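Local atomic coordinates of ethyl acetate hydrolase (Pseudomonas veronii, PDB entry 5EFZ), a protein that hydrolyses ethyl acetate to ethanol and acetate, a step in the bacterial breakdown of short-chain methyl ketones such as 2-butanone. Residues 230-235 against 247-252; 217-222 against 256-261; 130-135 against 158-163. All coordinates share one frame; numbering follows the deposited sequence.

Contact 1. Residues 230-235 against 247-252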
loop_
_atom_site.group_PDB
_atom_site.type_symbol
_atom_site.label_atom_id
_atom_site.label_comp_id
_atom_site.label_asym_id
_atom_site.label_seq_id
_atom_site.Cartn_x
_atom_site.Cartn_y
_atom_site.Cartn_z
ATOM N N PRO A 230 -4.871 7.064 0.164
ATOM C CA PRO A 230 -5.413 7.556 -1.105
ATOM C C PRO A 230 -6.240 8.851 -0.919
ATOM O O PRO A 230 -6.208 9.740 -1.771
ATOM C CB PRO A 230 -6.294 6.397 -1.581
ATOM C CG PRO A 230 -5.565 5.160 -1.007
ATOM C CD PRO A 230 -5.095 5.616 0.361
ATOM N N GLU A 231 -6.966 8.955 0.188
ATOM C CA GLU A 231 -7.762 10.157 0.452
ATOM C C GLU A 231 -6.905 11.403 0.674
ATOM O O GLU A 231 -7.291 12.509 0.278
ATOM C CB GLU A 231 -8.650 9.968 1.689
ATOM C CG GLU A 231 -9.983 9.326 1.419
ATOM C CD GLU A 231 -10.814 10.116 0.431
ATOM O OE1 GLU A 231 -11.595 11.014 0.835
ATOM O OE2 GLU A 231 -10.683 9.838 -0.772
ATOM N N PHE A 232 -5.769 11.220 1.344
ATOM C CA PHE A 232 -4.779 12.302 1.516
ATOM C C PHE A 232 -4.517 12.985 0.179
ATOM O O PHE A 232 -4.584 14.231 0.047
ATOM C CB PHE A 232 -3.489 11.721 2.096
ATOM C CG PHE A 232 -2.344 12.725 2.306
ATOM C CD1 PHE A 232 -2.261 13.460 3.483
ATOM C CD2 PHE A 232 -1.300 12.820 1.378
ATOM C CE1 PHE A 232 -1.161 14.362 3.730
ATOM C CE2 PHE A 232 -0.226 13.674 1.600
ATOM C CZ PHE A 232 -0.154 14.456 2.774
ATOM N N PHE A 233 -4.204 12.170 -0.819
ATOM C CA PHE A 233 -3.878 12.694 -2.142
ATOM C C PHE A 233 -5.094 13.112 -2.914
ATOM O O PHE A 233 -5.056 14.135 -3.606
ATOM C CB PHE A 233 -3.065 11.664 -2.944
ATOM C CG PHE A 233 -1.732 11.362 -2.298
ATOM C CD1 PHE A 233 -0.724 12.327 -2.291
ATOM C CD2 PHE A 233 -1.495 10.142 -1.670
ATOM C CE1 PHE A 233 0.512 12.056 -1.691
ATOM C CE2 PHE A 233 -0.272 9.889 -1.044
ATOM C CZ PHE A 233 0.726 10.849 -1.055
ATOM N N ARG A 234 -6.178 12.348 -2.822
ATOM C CA ARG A 234 -7.347 12.684 -3.598
ATOM C C ARG A 234 -7.859 14.067 -3.225
ATOM O O ARG A 234 -8.329 14.816 -4.095
ATOM C CB ARG A 234 -8.487 11.662 -3.411
ATOM C CG ARG A 234 -9.733 12.038 -4.256
ATOM C CD ARG A 234 -10.934 11.124 -4.021
ATOM N NE ARG A 234 -11.578 11.331 -2.719
ATOM C CZ ARG A 234 -12.490 12.265 -2.460
ATOM N NH1 ARG A 234 -12.868 13.110 -3.407
ATOM N NH2 ARG A 234 -13.018 12.371 -1.238
ATOM N N THR A 235 -7.777 14.400 -1.943
ATOM C CA THR A 235 -8.367 15.658 -1.478
ATOM C C THR A 235 -7.335 16.786 -1.471
ATOM O O THR A 235 -7.633 17.907 -1.071
ATOM C CB THR A 235 -8.981 15.530 -0.075
ATOM O OG1 THR A 235 -7.957 15.198 0.870
ATOM C CG2 THR A 235 -10.072 14.452 -0.052
ATOM N N GLN A 247 4.536 14.883 -7.799
ATOM C CA GLN A 247 5.974 14.885 -8.076
ATOM C C GLN A 247 6.708 15.807 -7.088
ATOM O O GLN A 247 7.731 15.420 -6.532
ATOM C CB GLN A 247 6.275 15.293 -9.524
ATOM C CG GLN A 247 7.752 15.128 -9.916
ATOM C CD GLN A 247 8.031 15.331 -11.414
ATOM O OE1 GLN A 247 7.118 15.545 -12.217
ATOM N NE2 GLN A 247 9.306 15.228 -11.793
ATOM N N MET A 248 6.178 17.004 -6.839
ATOM C CA MET A 248 6.851 17.951 -5.935
ATOM C C MET A 248 6.854 17.438 -4.491
ATOM O O MET A 248 7.811 17.660 -3.747
ATOM C CB MET A 248 6.190 19.334 -5.987
ATOM C CG MET A 248 6.561 20.154 -7.224
ATOM S SD MET A 248 8.345 20.075 -7.533
ATOM C CE MET A 248 8.396 19.198 -9.095
ATOM N N PHE A 249 5.778 16.762 -4.100
ATOM C CA PHE A 249 5.681 16.170 -2.764
ATOM C C PHE A 249 6.661 15.010 -2.573
ATOM O O PHE A 249 7.366 14.909 -1.552
ATOM C CB PHE A 249 4.256 15.705 -2.514
ATOM C CG PHE A 249 4.031 15.166 -1.131
ATOM C CD1 PHE A 249 3.992 16.018 -0.036
ATOM C CD2 PHE A 249 3.866 13.810 -0.931
ATOM C CE1 PHE A 249 3.794 15.514 1.265
ATOM C CE2 PHE A 249 3.646 13.305 0.350
ATOM C CZ PHE A 249 3.622 14.150 1.444
ATOM N N VAL A 250 6.707 14.110 -3.550
ATOM C CA VAL A 250 7.646 13.000 -3.483
ATOM C C VAL A 250 9.088 13.523 -3.433
ATOM O O VAL A 250 9.872 13.096 -2.584
ATOM C CB VAL A 250 7.464 12.050 -4.694
ATOM C CG1 VAL A 250 8.568 11.044 -4.758
ATOM C CG2 VAL A 250 6.107 11.357 -4.578
ATOM N N ASP A 251 9.428 14.470 -4.317
ATOM C CA ASP A 251 10.793 14.971 -4.360
ATOM C C ASP A 251 11.139 15.888 -3.176
ATOM O O ASP A 251 12.207 15.749 -2.580
ATOM C CB ASP A 251 11.063 15.726 -5.666
ATOM C CG ASP A 251 11.020 14.827 -6.880
ATOM O OD1 ASP A 251 10.956 13.584 -6.720
ATOM O OD2 ASP A 251 11.040 15.376 -8.002
ATOM N N GLY A 252 10.243 16.819 -2.855
ATOM C CA GLY A 252 10.554 17.882 -1.913
ATOM C C GLY A 252 10.309 17.559 -0.457
ATOM O O GLY A 252 10.890 18.185 0.416
#
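F249 reaches across from helix 246-258 and sets one side of its ring, CD2, CE2 and CZ, against two successive phenylalanines, F232 and F233, of the short helix 230-234. The backbones stay well apart, with the CA atoms of F233 and F249 10.2 Å from each other, and the contact between these segments is made by the three rings. F249 holds CG anti to its backbone N (chi1 -176°), which, with CB directed at helix 230-234, carries the ring to F232 and F233; F232 has the same first torsion (179°) and comes to meet it from the opposite direction. Their outer carbons touch, F232 CE2 lying 3.9 Å from F249 CZ, and the ring planes are inclined at 52°. F233 turns the other way about its first bond, CG anti to the carbonyl carbon, and its side chain crosses that of F249 nearly at a right angle. Here F249 CD2 lies in the plane of the F233 ring, at its edge, 3.9 Å from F233 CE1. One face of F233 is taken by F232 CD2, over the ring centre, completing an apolar aromatic cluster. W228 extends it, stacking on F232 and meeting F249 edge-to-face. The F232 side chain is about 10 Å from that of H334, the probable catalytic histidine. The cluster binds helix 230-234 to helix 246-258, among the helices inserted between strands 170-174 and 296-300.

Contact 2. Residues 217-222 against 256-261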
loop_
_atom_site.group_PDB
_atom_site.type_symbol
_atom_site.label_atom_id
_atom_site.label_comp_id
_atom_site.label_asym_id
_atom_site.label_seq_id
_atom_site.Cartn_x
_atom_site.Cartn_y
_atom_site.Cartn_z
ATOM N N GLU A 217 15.909 6.781 -2.410
ATOM C CA GLU A 217 14.765 7.352 -3.140
ATOM C C GLU A 217 13.649 6.308 -3.366
ATOM O O GLU A 217 12.474 6.636 -3.262
ATOM C CB GLU A 217 15.222 7.921 -4.498
ATOM C CG GLU A 217 15.993 9.246 -4.378
ATOM C CD GLU A 217 16.188 9.947 -5.720
ATOM O OE1 GLU A 217 15.613 9.497 -6.753
ATOM O OE2 GLU A 217 16.919 10.967 -5.729
ATOM N N ARG A 218 14.013 5.057 -3.686
ATOM C CA ARG A 218 12.986 4.006 -3.898
ATOM C C ARG A 218 12.260 3.734 -2.590
ATOM O O ARG A 218 11.040 3.516 -2.549
ATOM C CB ARG A 218 13.615 2.694 -4.463
ATOM C CG ARG A 218 14.261 2.842 -5.852
ATOM C CD ARG A 218 15.065 1.558 -6.277
ATOM N NE ARG A 218 15.814 1.738 -7.538
ATOM C CZ ARG A 218 17.094 1.404 -7.706
ATOM N NH1 ARG A 218 17.781 0.879 -6.696
ATOM N NH2 ARG A 218 17.692 1.596 -8.878
ATOM N N HIS A 219 13.039 3.753 -1.508
ATOM C CA HIS A 219 12.529 3.599 -0.156
ATOM C C HIS A 219 11.519 4.720 0.139
ATOM O O HIS A 219 10.406 4.461 0.619
ATOM C CB HIS A 219 13.732 3.661 0.792
ATOM C CG HIS A 219 13.456 3.278 2.216
ATOM N ND1 HIS A 219 13.426 1.973 2.634
ATOM C CD2 HIS A 219 13.266 4.044 3.315
ATOM C CE1 HIS A 219 13.235 1.941 3.951
ATOM N NE2 HIS A 219 13.118 3.178 4.380
ATOM N N ALA A 220 11.904 5.955 -0.204
ATOM C CA ALA A 220 11.003 7.101 -0.030
ATOM C C ALA A 220 9.723 6.957 -0.858
ATOM O O ALA A 220 8.640 7.323 -0.395
ATOM C CB ALA A 220 11.711 8.409 -0.394
ATOM N N LYS A 221 9.835 6.469 -2.089
ATOM C CA LYS A 221 8.630 6.307 -2.914
ATOM C C LYS A 221 7.683 5.279 -2.302
ATOM O O LYS A 221 6.456 5.452 -2.314
ATOM C CB LYS A 221 8.986 5.885 -4.334
ATOM C CG LYS A 221 9.503 6.994 -5.214
ATOM C CD LYS A 221 9.493 6.464 -6.655
ATOM C CE LYS A 221 10.043 7.413 -7.666
ATOM N NZ LYS A 221 10.017 6.768 -9.031
ATOM N N LEU A 222 8.245 4.197 -1.768
ATOM C CA LEU A 222 7.406 3.179 -1.123
ATOM C C LEU A 222 6.715 3.740 0.103
ATOM O O LEU A 222 5.559 3.406 0.376
ATOM C CB LEU A 222 8.237 1.963 -0.743
ATOM C CG LEU A 222 8.694 1.143 -1.934
ATOM C CD1 LEU A 222 9.934 0.280 -1.573
ATOM C CD2 LEU A 222 7.544 0.237 -2.407
ATOM N N ARG A 256 13.553 13.949 0.174
ATOM C CA ARG A 256 14.429 14.823 0.957
ATOM C C ARG A 256 14.556 14.331 2.403
ATOM O O ARG A 256 15.634 14.427 2.997
ATOM C CB ARG A 256 13.900 16.264 0.905
ATOM C CG ARG A 256 14.713 17.278 1.687
ATOM C CD ARG A 256 14.223 18.725 1.447
ATOM N NE ARG A 256 14.467 19.132 0.061
ATOM C CZ ARG A 256 13.674 19.924 -0.663
ATOM N NH1 ARG A 256 12.572 20.454 -0.137
ATOM N NH2 ARG A 256 14.000 20.212 -1.916
ATOM N N TYR A 257 13.479 13.775 2.948
ATOM C CA TYR A 257 13.472 13.267 4.331
ATOM C C TYR A 257 14.487 12.125 4.491
ATOM O O TYR A 257 15.276 12.109 5.440
ATOM C CB TYR A 257 12.055 12.789 4.733
ATOM C CG TYR A 257 12.019 12.119 6.106
ATOM C CD1 TYR A 257 11.970 10.751 6.222
ATOM C CD2 TYR A 257 12.056 12.882 7.269
ATOM C CE1 TYR A 257 11.991 10.130 7.482
ATOM C CE2 TYR A 257 12.066 12.275 8.529
ATOM C CZ TYR A 257 12.023 10.905 8.610
ATOM O OH TYR A 257 12.023 10.287 9.843
ATOM N N PHE A 258 14.467 11.177 3.566
ATOM C CA PHE A 258 15.329 10.000 3.681
ATOM C C PHE A 258 16.730 10.211 3.117
ATOM O O PHE A 258 17.628 9.457 3.462
ATOM C CB PHE A 258 14.700 8.779 2.984
ATOM C CG PHE A 258 13.549 8.175 3.759
ATOM C CD1 PHE A 258 13.796 7.468 4.935
ATOM C CD2 PHE A 258 12.232 8.343 3.340
ATOM C CE1 PHE A 258 12.734 6.914 5.678
ATOM C CE2 PHE A 258 11.157 7.779 4.067
ATOM C CZ PHE A 258 11.425 7.093 5.249
ATOM N N ALA A 259 16.912 11.200 2.246
ATOM C CA ALA A 259 18.202 11.380 1.544
ATOM C C ALA A 259 19.464 11.387 2.437
ATOM O O ALA A 259 20.483 10.827 2.045
ATOM C CB ALA A 259 18.182 12.689 0.704
ATOM N N PRO A 260 19.431 12.065 3.595
ATOM C CA PRO A 260 20.713 12.130 4.320
ATOM C C PRO A 260 20.929 10.987 5.311
ATOM O O PRO A 260 21.916 11.043 6.075
ATOM C CB PRO A 260 20.605 13.457 5.078
ATOM C CG PRO A 260 19.128 13.502 5.441
ATOM C CD PRO A 260 18.402 12.922 4.234
ATOM N N MET A 261 20.035 9.995 5.321
ATOM C CA MET A 261 20.033 8.986 6.388
ATOM C C MET A 261 20.953 7.823 6.050
ATOM O O MET A 261 21.338 7.643 4.902
ATOM C CB MET A 261 18.618 8.481 6.656
ATOM C CG MET A 261 17.680 9.613 7.157
ATOM S SD MET A 261 16.134 8.925 7.732
ATOM C CE MET A 261 15.317 10.407 8.364
#
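H219 points the CD2 edge of its imidazole at one face of the F258 ring, in a T-shaped (edge-to-face) pair whose planes stand at 88° and whose centroids are 5.0 Å apart. The approaching carbon, H219 CD2, lies off-centre above the phenyl, toward its rim, 3.8 Å from F258 CE1. Two torsions bring this about: H219 holds CG anti to the backbone N (chi1 -170°), throwing the imidazole out from helix 213-227, whereas F258 holds CG anti to the carbonyl carbon, so that the two side chains cross almost perpendicularly. The methyl of A220 fills in beside the phenyl, with A220 CB 3.8 Å from F258 CD2, consistent with the close backbones, the CA atoms of A220 and F258 being 6.4 Å apart. On the face of F258 opposite H219, CD1 of the adjacent Y257 sits over the ring centre. W223 also stacks with F258. An alanine in place of F258 would probably deprive the H219 edge of the ring it rests on and open a gap between H219 and Y257, beside the A220 methyl. The imidazole is also held by its nitrogens, ND1 by a hydrogen bond with L191 O and NE2 by a weak one with Y68 OH. The edge turned to the phenyl is led by CD2, and the contact joins the helices by aromatic and apolar packing alone, without a hydrogen bond between the segments.

Contact 3. Residues 130-135 against 158-163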
loop_
_atom_site.group_PDB
_atom_site.type_symbol
_atom_site.label_atom_id
_atom_site.label_comp_id
_atom_site.label_asym_id
_atom_site.label_seq_id
_atom_site.Cartn_x
_atom_site.Cartn_y
_atom_site.Cartn_z
ATOM N N ALA A 130 17.148 -1.714 27.939
ATOM C CA ALA A 130 18.086 -0.603 28.059
ATOM C C ALA A 130 17.438 0.640 28.680
ATOM O O ALA A 130 18.034 1.286 29.555
ATOM C CB ALA A 130 18.688 -0.250 26.675
ATOM N N GLN A 131 16.242 0.979 28.224
ATOM C CA GLN A 131 15.488 2.109 28.804
ATOM C C GLN A 131 15.189 1.917 30.287
ATOM O O GLN A 131 15.252 2.863 31.098
ATOM C CB GLN A 131 14.184 2.324 28.033
ATOM C CG GLN A 131 14.417 2.894 26.610
ATOM C CD GLN A 131 13.253 2.633 25.675
ATOM O OE1 GLN A 131 12.166 2.267 26.111
ATOM N NE2 GLN A 131 13.496 2.777 24.361
ATOM N N HIS A 132 14.803 0.705 30.643
ATOM C CA HIS A 132 14.530 0.417 32.044
ATOM C C HIS A 132 15.794 0.607 32.891
ATOM O O HIS A 132 15.732 1.131 34.019
ATOM C CB HIS A 132 13.978 -0.993 32.188
ATOM C CG HIS A 132 13.700 -1.384 33.609
ATOM N ND1 HIS A 132 14.588 -2.116 34.362
ATOM C CD2 HIS A 132 12.627 -1.165 34.406
ATOM C CE1 HIS A 132 14.089 -2.314 35.570
ATOM N NE2 HIS A 132 12.899 -1.745 35.625
ATOM N N THR A 133 16.943 0.196 32.366
ATOM C CA THR A 133 18.200 0.365 33.111
ATOM C C THR A 133 18.524 1.848 33.245
ATOM O O THR A 133 18.951 2.312 34.298
ATOM C CB THR A 133 19.382 -0.368 32.416
ATOM O OG1 THR A 133 19.158 -1.774 32.531
ATOM C CG2 THR A 133 20.722 -0.007 33.092
ATOM N N LEU A 134 18.294 2.586 32.162
ATOM C CA LEU A 134 18.504 4.024 32.157
ATOM C C LEU A 134 17.664 4.695 33.243
ATOM O O LEU A 134 18.163 5.489 34.047
ATOM C CB LEU A 134 18.131 4.593 30.782
ATOM C CG LEU A 134 18.132 6.124 30.701
ATOM C CD1 LEU A 134 19.545 6.674 30.701
ATOM C CD2 LEU A 134 17.347 6.564 29.453
ATOM N N LEU A 135 16.380 4.369 33.267
ATOM C CA LEU A 135 15.473 5.052 34.200
ATOM C C LEU A 135 15.800 4.729 35.648
ATOM O O LEU A 135 15.870 5.624 36.487
ATOM C CB LEU A 135 14.020 4.681 33.880
ATOM C CG LEU A 135 13.512 5.247 32.535
ATOM C CD1 LEU A 135 12.190 4.571 32.164
ATOM C CD2 LEU A 135 13.316 6.765 32.599
ATOM N N TYR A 158 4.010 -1.065 24.088
ATOM C CA TYR A 158 3.423 -2.353 24.443
ATOM C C TYR A 158 4.421 -3.243 25.168
ATOM O O TYR A 158 4.108 -3.878 26.183
ATOM C CB TYR A 158 2.918 -3.076 23.190
ATOM C CG TYR A 158 1.587 -2.556 22.699
ATOM C CD1 TYR A 158 0.455 -2.569 23.536
ATOM C CD2 TYR A 158 1.433 -2.070 21.397
ATOM C CE1 TYR A 158 -0.800 -2.115 23.056
ATOM C CE2 TYR A 158 0.179 -1.618 20.926
ATOM C CZ TYR A 158 -0.914 -1.649 21.760
ATOM O OH TYR A 158 -2.138 -1.183 21.277
ATOM N N GLU A 159 5.634 -3.300 24.640
ATOM C CA GLU A 159 6.635 -4.125 25.285
ATOM C C GLU A 159 6.914 -3.666 26.726
ATOM O O GLU A 159 7.045 -4.493 27.646
ATOM C CB GLU A 159 7.926 -4.121 24.456
ATOM C CG GLU A 159 9.106 -4.876 25.123
ATOM C CD GLU A 159 8.979 -6.410 25.154
ATOM O OE1 GLU A 159 8.148 -7.016 24.417
ATOM O OE2 GLU A 159 9.732 -7.033 25.946
ATOM N N TRP A 160 6.975 -2.350 26.933
ATOM C CA TRP A 160 7.093 -1.804 28.295
ATOM C C TRP A 160 5.957 -2.291 29.193
ATOM O O TRP A 160 6.204 -2.776 30.309
ATOM C CB TRP A 160 7.080 -0.261 28.267
ATOM C CG TRP A 160 8.444 0.345 28.461
ATOM C CD1 TRP A 160 9.278 0.836 27.486
ATOM C CD2 TRP A 160 9.163 0.447 29.702
ATOM N NE1 TRP A 160 10.460 1.254 28.050
ATOM C CE2 TRP A 160 10.393 1.063 29.417
ATOM C CE3 TRP A 160 8.837 0.161 31.038
ATOM C CZ2 TRP A 160 11.325 1.356 30.412
ATOM C CZ3 TRP A 160 9.754 0.465 32.030
ATOM C CH2 TRP A 160 10.989 1.045 31.711
ATOM N N ALA A 161 4.718 -2.171 28.702
ATOM C CA ALA A 161 3.535 -2.479 29.524
ATOM C C ALA A 161 3.441 -3.959 29.862
ATOM O O ALA A 161 2.850 -4.322 30.880
ATOM C CB ALA A 161 2.251 -2.015 28.820
ATOM N N VAL A 162 4.004 -4.817 29.001
ATOM C CA VAL A 162 3.960 -6.271 29.224
ATOM C C VAL A 162 5.156 -6.726 30.076
ATOM O O VAL A 162 5.010 -7.559 30.967
ATOM C CB VAL A 162 3.949 -7.070 27.877
ATOM C CG1 VAL A 162 4.185 -8.582 28.109
ATOM C CG2 VAL A 162 2.632 -6.855 27.146
ATOM N N ARG A 163 6.327 -6.166 29.809
ATOM C CA ARG A 163 7.566 -6.628 30.436
ATOM C C ARG A 163 7.707 -6.148 31.880
ATOM O O ARG A 163 8.208 -6.881 32.756
ATOM C CB ARG A 163 8.779 -6.162 29.602
ATOM C CG ARG A 163 10.124 -6.664 30.105
ATOM C CD ARG A 163 11.295 -6.077 29.338
ATOM N NE ARG A 163 11.440 -6.687 28.026
ATOM C CZ ARG A 163 12.506 -7.365 27.629
ATOM N NH1 ARG A 163 13.556 -7.521 28.440
ATOM N NH2 ARG A 163 12.510 -7.901 26.425
#
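Helices 130-135 and 158-163 cross at -70° with their axes 12.0 Å apart, a separation bridged mainly by the indole of W160. W160 reaches over to Q131, where W160 NE1 donates a hydrogen bond of 2.8 Å to Q131 OE1, with an N-H...O angle of 157°. Amide and indole are nearly coplanar, 8° apart, and the oxygen lies in the ring plane while the N-H arrives in the carbonyl plane. Q131 attains this with CG anti to its carbonyl carbon and an extended chain beyond. The benzo end of the indole slides along the same helix: W160 CH2 comes within 3.6 Å of H132 CB and meets the imidazole at its edge, near the ring plane. L135 closes the far end, its CD1 3.8 Å from W160 CH2. On the other side of the Q131 amide, NE2 bonds to Q156 OE1, so both amide atoms are engaged and the flip of the group is fixed. The contact therefore joins two helices of the alpha/beta hydrolase core through one buried polar bond, the indole N-H satisfied by an amide oxygen, alongside packing of the indole against H132 and L135.

In the fold
From the N terminus, contact 3 closes first: helix 124-139 leads through strand 146-150, which leads to S151, the probable nucleophile, to helix 152-163, so its loop spans a strand of the central sheet and joins two helices that flank it. The chain then passes strand 170-174 and helix 182-196 before helix 213-227 opens contact 2, whose loop closes at residues 256-261. Contact 1, between helix 230-234 and an earlier part of helix 246-258, is nested within it, and the two touch where V250 meets K221. Both join helices inserted between strands 170-174 and 296-300, and both reach the second subunit. Contact 3 lies on the opposite side of the chain's centre.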